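Local coordinates for naphthalene dioxygenase large subunit (Rhodococcus sp., PDB 2B1X), which forms the large subunit of a Rieske-type non-haem iron oxygenase, housing a two-iron, two-sulfur cluster and a separate mononuclear iron site, at residues S184-Q189 with V342-P347; E52-E57 with L188-A193; V180-D185 with E277-P282; A316-L321 with K351-K356. All blocks are in the same frame, centred on the assembly; numbering follows the deposited sequence.

Contact 1. Residues S184-Q189 with V342-P347; sequences SDAGLQ and VEKDAP
The ammonium group of Lys-344 is gripped by two backbone carbonyls, one from the loop before strand 188-199 and one from its first residue: NZ lies 2.8 Å from O of Leu-188 and 3.0 Å from O of Ala-186. It reaches Leu-188 O from above the carbonyl plane, 51° out of it. The lysine chain is extended until its last torsion (chi4 92°), where it bends and brings NZ between the two oxygens. Its backbone takes the carbonyl between them, Lys-344 N to Gly-187 O at 2.8 Å in an almost straight bond (177°), and a single residue thereby holds three successive carbonyls. Next along the strands, Gln-189 and Val-342 form an antiparallel hydrogen-bonded pair, with Gln-189 N 2.8 Å from Val-342 O. Gln-189 lays its CB against CG of Lys-344 at 3.7 Å, while its amide oxygen turns to Lys-351. Leu-188 and Glu-343 start out divergent, but the two chains then run side by side, CD1 of Leu-188 3.7 Å from OE1 of Glu-343; that carboxylate is claimed by a salt bridge to Arg-183. A water joins Ser-184 OG to Asp-345 N. The pairing sets strand 188-199, outermost in the antiparallel sheet as counted within this chain, against strand 333-343. A type I turn over Glu-343 to Ala-346 then leads to helix 348-361, and Ile-272 of helix 270-279 packs on Ser-184 and Glu-343.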
# COMPACT_ATOMS: atom_id res chain seq x y z
N SER A 184 22.46 40.15 -3.51
CA SER A 184 21.61 41.33 -3.61
C SER A 184 21.27 41.92 -2.23
O SER A 184 21.30 41.21 -1.22
CB SER A 184 20.31 40.95 -4.34
OG SER A 184 19.46 40.16 -3.50
N ASP A 185 20.97 43.22 -2.21
CA ASP A 185 20.62 43.96 -0.99
C ASP A 185 19.31 43.51 -0.37
O ASP A 185 19.23 43.35 0.86
CB ASP A 185 20.51 45.46 -1.30
CG ASP A 185 21.86 46.13 -1.49
OD1 ASP A 185 22.91 45.60 -1.04
OD2 ASP A 185 21.98 47.23 -2.11
N ALA A 186 18.29 43.32 -1.20
CA ALA A 186 16.98 42.87 -0.72
C ALA A 186 16.94 41.37 -0.44
O ALA A 186 16.06 40.91 0.27
CB ALA A 186 15.88 43.28 -1.70
N GLY A 187 17.90 40.61 -0.99
CA GLY A 187 17.97 39.18 -0.75
C GLY A 187 17.16 38.34 -1.73
O GLY A 187 16.52 38.85 -2.66
N LEU A 188 17.21 37.03 -1.51
CA LEU A 188 16.50 36.02 -2.28
C LEU A 188 15.06 35.87 -1.80
O LEU A 188 14.76 36.08 -0.62
CB LEU A 188 17.19 34.68 -2.06
CG LEU A 188 18.07 33.99 -3.11
CD1 LEU A 188 18.42 34.82 -4.33
CD2 LEU A 188 19.30 33.41 -2.44
N GLN A 189 14.18 35.50 -2.73
CA GLN A 189 12.83 35.08 -2.37
C GLN A 189 12.53 33.71 -2.94
O GLN A 189 12.83 33.45 -4.10
CB GLN A 189 11.77 36.09 -2.82
CG GLN A 189 11.64 36.26 -4.32
CD GLN A 189 10.63 37.36 -4.71
OE1 GLN A 189 10.56 37.75 -5.88
NE2 GLN A 189 9.84 37.84 -3.74
N VAL A 342 14.82 33.49 -6.44
CA VAL A 342 15.33 34.57 -7.31
C VAL A 342 15.46 35.84 -6.47
O VAL A 342 14.76 36.02 -5.46
CB VAL A 342 14.43 34.76 -8.58
CG1 VAL A 342 13.03 35.29 -8.22
CG2 VAL A 342 15.13 35.62 -9.68
N GLU A 343 16.39 36.71 -6.87
CA GLU A 343 16.66 37.93 -6.12
C GLU A 343 15.40 38.77 -6.15
O GLU A 343 14.80 38.93 -7.21
CB GLU A 343 17.84 38.68 -6.77
CG GLU A 343 19.22 38.08 -6.44
CD GLU A 343 19.61 36.83 -7.24
OE1 GLU A 343 20.68 36.25 -6.91
OE2 GLU A 343 18.88 36.40 -8.19
N LYS A 344 14.97 39.26 -4.98
CA LYS A 344 13.74 40.05 -4.87
C LYS A 344 13.71 41.24 -5.84
O LYS A 344 12.65 41.58 -6.36
CB LYS A 344 13.52 40.56 -3.44
CG LYS A 344 13.15 39.47 -2.40
CD LYS A 344 13.05 40.08 -1.00
CE LYS A 344 12.93 38.98 0.06
NZ LYS A 344 14.28 38.55 0.62
N ASP A 345 14.87 41.87 -6.05
CA ASP A 345 14.97 43.06 -6.89
C ASP A 345 15.32 42.82 -8.36
O ASP A 345 15.54 43.79 -9.12
CB ASP A 345 15.98 44.07 -6.31
CG ASP A 345 15.41 44.86 -5.16
OD1 ASP A 345 14.17 44.85 -4.95
OD2 ASP A 345 16.15 45.54 -4.41
N ALA A 346 15.40 41.56 -8.77
CA ALA A 346 15.53 41.27 -10.19
C ALA A 346 14.29 41.82 -10.90
O ALA A 346 13.21 41.86 -10.33
CB ALA A 346 15.70 39.80 -10.44
N PRO A 347 14.46 42.30 -12.14
CA PRO A 347 13.32 42.81 -12.91
C PRO A 347 12.37 41.65 -13.17
O PRO A 347 12.84 40.51 -13.25
CB PRO A 347 13.94 43.29 -14.22
CG PRO A 347 15.43 43.35 -13.98
CD PRO A 347 15.73 42.37 -12.88
O HOH W 1 17.19 41.44 -4.70

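Contact 2. Residues E52-E57 with L188-A193; sequences ESEIPE and LQVVGA
The 3-10 turn 52-54 meets strand 188-199 on the side opposite strand 333-343, with CA of Ser-53 5.3 Å from CA of Gln-189 and no beta bridge between them. One side chain makes the direct polar link: the backbone N of Val-190 donates to Ser-53 OG at 2.9 Å, close to straight at 165°. The serine hydroxyl lies between its own backbone N and carbonyl carbon (chi1 70°), a setting that presents it to the strand, and it is also hydrogen-bonded to His-51 ND1. OG comes within 3.3 Å of CA of Gln-189, and CB rests 3.6 Å from Leu-188 O, making this a close fit of a small residue against strand backbone. Glu-54 contributes through its aliphatic part, which passes across Val-190 with CG 3.9 Å from CB. Its carboxylate lies beyond: OE1 forms a salt bridge with Arg-64, OE2 accepts from His-51 N, and a water 2.7 Å from OE1 bridges to the carbonyl O of Gly-192. The contact thus joins a loop of the Rieske domain to the first strand of the catalytic-domain sheet. Val-190 also packs on His-51 of strand 47-51 and Leu-341 of strand 333-343, whereas Val-191 touches Gly-63 of the naphthalene dioxygenase small subunit and pairs through its backbone with Phe-340.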
# COMPACT_ATOMS: atom_id res chain seq x y z
N GLU A 52 13.58 32.23 5.04
CA GLU A 52 12.94 33.35 5.73
C GLU A 52 11.91 34.10 4.87
O GLU A 52 10.92 34.63 5.39
CB GLU A 52 13.99 34.32 6.24
CG GLU A 52 14.64 33.86 7.52
CD GLU A 52 15.52 34.93 8.15
OE1 GLU A 52 16.70 34.63 8.44
OE2 GLU A 52 15.04 36.08 8.33
N SER A 53 12.16 34.17 3.56
CA SER A 53 11.21 34.82 2.64
C SER A 53 9.87 34.08 2.47
O SER A 53 8.96 34.63 1.84
CB SER A 53 11.83 35.08 1.26
OG SER A 53 12.01 33.84 0.59
N GLU A 54 9.77 32.85 2.98
CA GLU A 54 8.50 32.10 3.01
C GLU A 54 7.57 32.56 4.14
O GLU A 54 6.34 32.36 4.08
CB GLU A 54 8.75 30.59 3.16
CG GLU A 54 9.64 29.92 2.10
CD GLU A 54 9.61 28.41 2.26
OE1 GLU A 54 8.65 27.78 1.76
OE2 GLU A 54 10.55 27.85 2.89
N ILE A 55 8.15 33.14 5.19
CA ILE A 55 7.40 33.59 6.35
C ILE A 55 7.75 35.05 6.64
O ILE A 55 8.30 35.38 7.69
CB ILE A 55 7.67 32.66 7.55
CG1 ILE A 55 9.18 32.46 7.77
CG2 ILE A 55 7.01 31.29 7.25
CD1 ILE A 55 9.57 31.82 9.09
N PRO A 56 7.46 35.93 5.69
CA PRO A 56 7.92 37.33 5.78
C PRO A 56 7.14 38.18 6.78
O PRO A 56 7.73 39.12 7.32
CB PRO A 56 7.72 37.87 4.36
CG PRO A 56 6.64 37.05 3.76
CD PRO A 56 6.69 35.67 4.45
N GLU A 57 5.87 37.87 7.03
CA GLU A 57 5.02 38.67 7.89
C GLU A 57 4.82 38.00 9.25
O GLU A 57 4.87 36.77 9.36
CB GLU A 57 3.63 38.83 7.28
CG GLU A 57 3.58 39.50 5.92
CD GLU A 57 4.16 40.89 5.96
OE1 GLU A 57 3.70 41.70 6.81
OE2 GLU A 57 5.06 41.16 5.13
N LEU A 188 17.21 37.03 -1.51
CA LEU A 188 16.50 36.02 -2.28
C LEU A 188 15.06 35.87 -1.80
O LEU A 188 14.76 36.08 -0.62
CB LEU A 188 17.19 34.68 -2.06
CG LEU A 188 18.07 33.99 -3.11
CD1 LEU A 188 18.42 34.82 -4.33
CD2 LEU A 188 19.30 33.41 -2.44
N GLN A 189 14.18 35.50 -2.73
CA GLN A 189 12.83 35.08 -2.37
C GLN A 189 12.53 33.71 -2.94
O GLN A 189 12.83 33.45 -4.10
CB GLN A 189 11.77 36.09 -2.82
CG GLN A 189 11.64 36.26 -4.32
CD GLN A 189 10.63 37.36 -4.71
OE1 GLN A 189 10.56 37.75 -5.88
NE2 GLN A 189 9.84 37.84 -3.74
N VAL A 190 11.96 32.83 -2.12
CA VAL A 190 11.37 31.60 -2.63
C VAL A 190 10.11 32.05 -3.37
O VAL A 190 9.34 32.85 -2.84
CB VAL A 190 10.95 30.63 -1.46
CG1 VAL A 190 9.97 29.54 -1.94
CG2 VAL A 190 12.17 30.00 -0.83
N VAL A 191 9.90 31.55 -4.58
CA VAL A 191 8.68 31.90 -5.30
C VAL A 191 7.61 30.86 -5.11
O VAL A 191 7.78 29.71 -5.47
CB VAL A 191 8.92 32.15 -6.81
CG1 VAL A 191 7.61 32.54 -7.48
CG2 VAL A 191 9.91 33.25 -6.99
N GLY A 192 6.50 31.28 -4.50
CA GLY A 192 5.40 30.39 -4.18
C GLY A 192 5.71 29.41 -3.08
O GLY A 192 5.84 29.76 -1.91
N ALA A 193 5.82 28.14 -3.45
CA ALA A 193 6.00 27.05 -2.52
C ALA A 193 6.90 26.02 -3.21
O ALA A 193 7.11 26.08 -4.42
CB ALA A 193 4.66 26.43 -2.17
O HOH W 2 6.33 28.72 0.65

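Contact 3. Residues V180-D185 with E277-P282; sequences VLDRSD and ERRLTP
Salt bridges dominate here, and Arg-279 stands between two aspartates. Its NH2 donates to OD1 of Asp-182 at 2.8 Å, on the syn side of the carboxylate, and its NH1 to OD1 of Asp-185 at 3.1 Å, on the anti side. Both acceptors lie at the edge of the guanidinium, yet the carboxylates stand steeply to it, that of Asp-182 turned by 89°. Arg-278 forms a further salt bridge with OD2 of Asp-185, but these two atoms sit too close in the model for its geometry to be trusted.

A side-chain-to-backbone hydrogen bond adds to the grip: NE of Arg-279 reaches O of Asp-182 at 3.2 Å, the oxygen lying in the guanidinium plane while NE stands above the carbonyl plane. NE and NH2 together therefore hold Asp-182 side-on, one at its carbonyl and one at its carboxylate. The bend at chi3 (61°) turns the guanidinium out of the line of its chain into this position.

Packing completes the contact. Ser-184 O lies over one guanidinium face, 3.2 Å above the plane and toward its rim, without hydrogen bonding to NE. CD2 of Leu-280 approaches Asp-182 O at 4.1 Å, and the same leucine packs on Val-285. Arg-183 heads the other way, to Glu-343 and Asn-306. The loop that follows helix 174-181 is thus tied to the C-terminal end of helix 270-279, in a partly buried part of the catalytic domain, by a salt-bridge network of Asp-182, Asp-185 and Arg-279, with Arg-278 a less certain member.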
# COMPACT_ATOMS: atom_id res chain seq x y z
N VAL A 180 26.04 32.33 -3.71
CA VAL A 180 24.70 31.97 -4.17
C VAL A 180 23.61 32.76 -3.41
O VAL A 180 22.62 33.16 -4.00
CB VAL A 180 24.51 30.43 -4.05
CG1 VAL A 180 23.09 30.03 -3.77
CG2 VAL A 180 25.07 29.72 -5.30
N LEU A 181 23.81 33.02 -2.13
CA LEU A 181 22.74 33.58 -1.29
C LEU A 181 22.77 35.09 -1.07
O LEU A 181 21.74 35.70 -0.76
CB LEU A 181 22.70 32.90 0.08
CG LEU A 181 22.64 31.37 0.17
CD1 LEU A 181 22.83 30.98 1.61
CD2 LEU A 181 21.33 30.79 -0.38
N ASP A 182 23.96 35.70 -1.19
CA ASP A 182 24.15 37.06 -0.71
C ASP A 182 24.51 38.08 -1.78
O ASP A 182 25.19 39.07 -1.50
CB ASP A 182 25.22 37.08 0.39
CG ASP A 182 25.06 38.26 1.33
OD1 ASP A 182 23.92 38.71 1.56
OD2 ASP A 182 26.04 38.83 1.85
N ARG A 183 24.04 37.86 -3.00
CA ARG A 183 24.36 38.73 -4.12
C ARG A 183 23.65 40.08 -4.09
O ARG A 183 24.18 41.03 -4.61
CB ARG A 183 24.06 38.03 -5.45
CG ARG A 183 24.88 36.78 -5.69
CD ARG A 183 24.71 36.17 -7.06
NE ARG A 183 23.41 35.53 -7.26
CZ ARG A 183 23.25 34.25 -7.59
NH1 ARG A 183 24.30 33.44 -7.72
NH2 ARG A 183 22.03 33.76 -7.77
N SER A 184 22.46 40.15 -3.51
CA SER A 184 21.61 41.33 -3.61
C SER A 184 21.27 41.92 -2.23
O SER A 184 21.30 41.21 -1.22
CB SER A 184 20.31 40.95 -4.34
OG SER A 184 19.46 40.16 -3.50
N ASP A 185 20.97 43.22 -2.21
CA ASP A 185 20.62 43.96 -0.99
C ASP A 185 19.31 43.51 -0.37
O ASP A 185 19.23 43.35 0.86
CB ASP A 185 20.51 45.46 -1.30
CG ASP A 185 21.86 46.13 -1.49
OD1 ASP A 185 22.91 45.60 -1.04
OD2 ASP A 185 21.98 47.23 -2.11
N GLU A 277 29.00 42.90 -6.66
CA GLU A 277 30.34 43.49 -6.64
C GLU A 277 30.66 44.27 -5.37
O GLU A 277 31.83 44.46 -5.01
CB GLU A 277 30.54 44.38 -7.86
CG GLU A 277 30.61 43.60 -9.17
CD GLU A 277 30.82 44.47 -10.40
OE1 GLU A 277 30.20 45.57 -10.52
OE2 GLU A 277 31.62 44.04 -11.28
N ARG A 278 29.62 44.70 -4.67
CA ARG A 278 29.76 45.47 -3.45
C ARG A 278 29.50 44.59 -2.21
O ARG A 278 30.07 44.85 -1.15
CB ARG A 278 28.86 46.71 -3.58
CG ARG A 278 28.20 47.29 -2.35
CD ARG A 278 27.30 48.47 -2.69
NE ARG A 278 25.87 48.14 -2.60
CZ ARG A 278 24.96 48.45 -3.52
NH1 ARG A 278 25.30 49.09 -4.63
NH2 ARG A 278 23.69 48.13 -3.32
N ARG A 279 28.69 43.54 -2.36
CA ARG A 279 28.34 42.69 -1.21
C ARG A 279 29.36 41.58 -0.96
O ARG A 279 29.59 41.21 0.19
CB ARG A 279 26.93 42.11 -1.37
CG ARG A 279 25.82 43.13 -1.36
CD ARG A 279 24.44 42.52 -1.27
NE ARG A 279 24.26 41.75 -0.05
CZ ARG A 279 23.84 42.26 1.10
NH1 ARG A 279 23.55 43.55 1.17
NH2 ARG A 279 23.69 41.48 2.17
N LEU A 280 29.96 41.04 -2.02
CA LEU A 280 30.88 39.90 -1.89
C LEU A 280 32.32 40.41 -1.90
O LEU A 280 32.57 41.51 -2.39
CB LEU A 280 30.67 38.91 -3.03
CG LEU A 280 29.27 38.33 -3.24
CD1 LEU A 280 29.21 37.60 -4.58
CD2 LEU A 280 28.86 37.42 -2.08
N THR A 281 33.25 39.61 -1.36
CA THR A 281 34.67 39.96 -1.40
C THR A 281 35.22 39.80 -2.81
O THR A 281 34.71 39.00 -3.59
CB THR A 281 35.54 39.11 -0.41
OG1 THR A 281 35.67 37.76 -0.91
CG2 THR A 281 34.87 38.97 0.98
N PRO A 282 36.28 40.55 -3.14
CA PRO A 282 36.92 40.42 -4.46
C PRO A 282 37.24 38.96 -4.84
O PRO A 282 37.09 38.56 -6.00
CB PRO A 282 38.19 41.28 -4.31
CG PRO A 282 37.84 42.29 -3.27
CD PRO A 282 36.94 41.56 -2.29

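Contact 4. Residues A316-L321 with K351-K356; sequences APTAFL and KDESYK
Ser-354 fits tightly against strand 318-330, its OG donating to the carbonyl O of Ala-319 at 2.7 Å. The hydroxyl lies in the carbonyl plane, on a lone pair, and is placed there by a first torsion that sets OG opposite the backbone N (chi1 174°). It also stands 3.4 Å from CB of Phe-320, whose ring leads off toward Ser-357, Thr-361 and Phe-340. A water donates to the same OG at 2.7 Å and accepts from N of Leu-321, extending the polar link two residues farther along the strand. The small serine side chain is consistent with so close a crossing, the axes of the short segments 318-321 and 351-356 passing 7.1 Å apart at 75°.

Toward Thr-318 the fit is looser. CG2 of Thr-318 meets CB of Glu-353 at 3.8 Å, the two side chains crossing at about a right angle, and Thr-318 OG1 comes no nearer than 3.7 Å to Ser-354 CA. Glu-353 is partly exposed, and its carboxylate has a long, weak ion pair with Lys-311. On another side of the helix, Tyr-355 OH bonds to Asp-68 of the small subunit.

Chemically, the buried Ser-354 hydroxyl spends its proton on a strand carbonyl and receives one from water, whereas Thr-318 OG1 is buried with no polar partner in the model; between these segments the direct hydrogen bonding therefore comes from the serine, and Thr-318 contributes through packing.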
# COMPACT_ATOMS: atom_id res chain seq x y z
N ALA A 316 17.74 31.09 -25.67
CA ALA A 316 18.99 31.41 -24.99
C ALA A 316 18.84 31.13 -23.50
O ALA A 316 17.76 31.35 -22.92
CB ALA A 316 19.34 32.89 -25.19
N PRO A 317 19.91 30.67 -22.88
CA PRO A 317 19.85 30.25 -21.48
C PRO A 317 19.68 31.43 -20.51
O PRO A 317 20.12 32.54 -20.77
CB PRO A 317 21.18 29.54 -21.26
CG PRO A 317 22.10 30.11 -22.25
CD PRO A 317 21.27 30.49 -23.46
N THR A 318 19.02 31.17 -19.40
CA THR A 318 19.05 32.08 -18.27
C THR A 318 19.34 31.33 -16.96
O THR A 318 19.13 30.11 -16.86
CB THR A 318 17.86 33.16 -18.28
OG1 THR A 318 17.23 33.30 -17.02
CG2 THR A 318 16.77 32.85 -19.30
N ALA A 319 19.96 32.04 -16.03
CA ALA A 319 20.37 31.51 -14.75
C ALA A 319 19.17 31.26 -13.84
O ALA A 319 18.21 32.04 -13.80
CB ALA A 319 21.36 32.47 -14.07
N PHE A 320 19.23 30.17 -13.09
CA PHE A 320 18.21 29.95 -12.06
C PHE A 320 18.88 29.33 -10.86
O PHE A 320 19.93 28.69 -11.00
CB PHE A 320 17.07 29.09 -12.58
CG PHE A 320 17.48 27.66 -12.94
CD1 PHE A 320 17.51 26.65 -11.96
CD2 PHE A 320 17.76 27.33 -14.26
CE1 PHE A 320 17.84 25.35 -12.30
CE2 PHE A 320 18.11 26.02 -14.61
CZ PHE A 320 18.14 25.02 -13.62
N LEU A 321 18.29 29.55 -9.69
CA LEU A 321 18.73 28.93 -8.45
C LEU A 321 17.63 28.03 -7.91
O LEU A 321 16.47 28.45 -7.80
CB LEU A 321 19.09 30.02 -7.41
CG LEU A 321 19.43 29.49 -6.01
CD1 LEU A 321 20.72 28.63 -6.06
CD2 LEU A 321 19.55 30.64 -4.99
N LYS A 351 12.67 37.32 -13.60
CA LYS A 351 12.04 36.35 -12.68
C LYS A 351 11.25 35.28 -13.45
O LYS A 351 11.41 34.08 -13.21
CB LYS A 351 11.12 37.07 -11.68
CG LYS A 351 11.86 37.92 -10.65
CD LYS A 351 10.90 38.43 -9.54
CE LYS A 351 11.52 39.54 -8.70
NZ LYS A 351 10.67 39.93 -7.55
N ASP A 352 10.45 35.72 -14.42
CA ASP A 352 9.69 34.82 -15.27
C ASP A 352 10.60 33.92 -16.13
O ASP A 352 10.39 32.70 -16.22
CB ASP A 352 8.75 35.60 -16.19
CG ASP A 352 7.75 34.68 -16.90
OD1 ASP A 352 7.05 33.90 -16.20
OD2 ASP A 352 7.62 34.62 -18.13
N GLU A 353 11.58 34.52 -16.77
CA GLU A 353 12.54 33.76 -17.58
C GLU A 353 13.31 32.73 -16.77
O GLU A 353 13.53 31.61 -17.23
CB GLU A 353 13.54 34.68 -18.29
CG GLU A 353 12.99 35.41 -19.50
CD GLU A 353 12.29 34.50 -20.51
OE1 GLU A 353 12.80 33.39 -20.79
OE2 GLU A 353 11.23 34.90 -21.03
N SER A 354 13.73 33.12 -15.58
CA SER A 354 14.54 32.24 -14.73
C SER A 354 13.69 31.05 -14.21
O SER A 354 14.15 29.92 -14.13
CB SER A 354 15.12 33.06 -13.56
OG SER A 354 15.80 32.24 -12.64
N TYR A 355 12.44 31.35 -13.87
CA TYR A 355 11.42 30.38 -13.49
C TYR A 355 11.17 29.35 -14.57
O TYR A 355 11.13 28.14 -14.27
CB TYR A 355 10.12 31.14 -13.17
CG TYR A 355 8.83 30.33 -13.24
CD1 TYR A 355 8.64 29.20 -12.43
CD2 TYR A 355 7.80 30.73 -14.07
CE1 TYR A 355 7.43 28.48 -12.49
CE2 TYR A 355 6.59 30.03 -14.12
CZ TYR A 355 6.42 28.90 -13.32
OH TYR A 355 5.24 28.21 -13.36
N LYS A 356 10.99 29.78 -15.82
CA LYS A 356 10.80 28.84 -16.92
C LYS A 356 12.08 27.99 -17.19
O LYS A 356 11.99 26.79 -17.48
CB LYS A 356 10.30 29.54 -18.19
CG LYS A 356 8.97 30.34 -18.05
CD LYS A 356 7.80 29.43 -17.62
CE LYS A 356 6.43 30.11 -17.68
NZ LYS A 356 6.08 30.70 -19.06
O HOH W 3 16.80 32.39 -10.13

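How the contacts relate
Contacts 1 and 2 meet strand 188-199 from different sides and share Leu-188 and Gln-189; their centres lie 11 Å apart. Contact 3 is equally near contact 1, sharing Ser-184 and Asp-185, and is tied to it by the salt bridge of Arg-183 NE to Glu-343 OE1 at 2.9 Å. Lys-351 links contact 4 to contact 1, its NZ probably hydrogen-bonded to Gln-189 OE1 at 2.7 Å and to the carbonyl O of Lys-344. Contacts 1, 2 and 4 reach one sheet, and Leu-188 CD2 of contact 2 packs on Leu-321 CD2 of contact 4 at 3.8 Å. In contact 4, the side chain of Phe-320 is about 10 Å from the bound iron(III) ion.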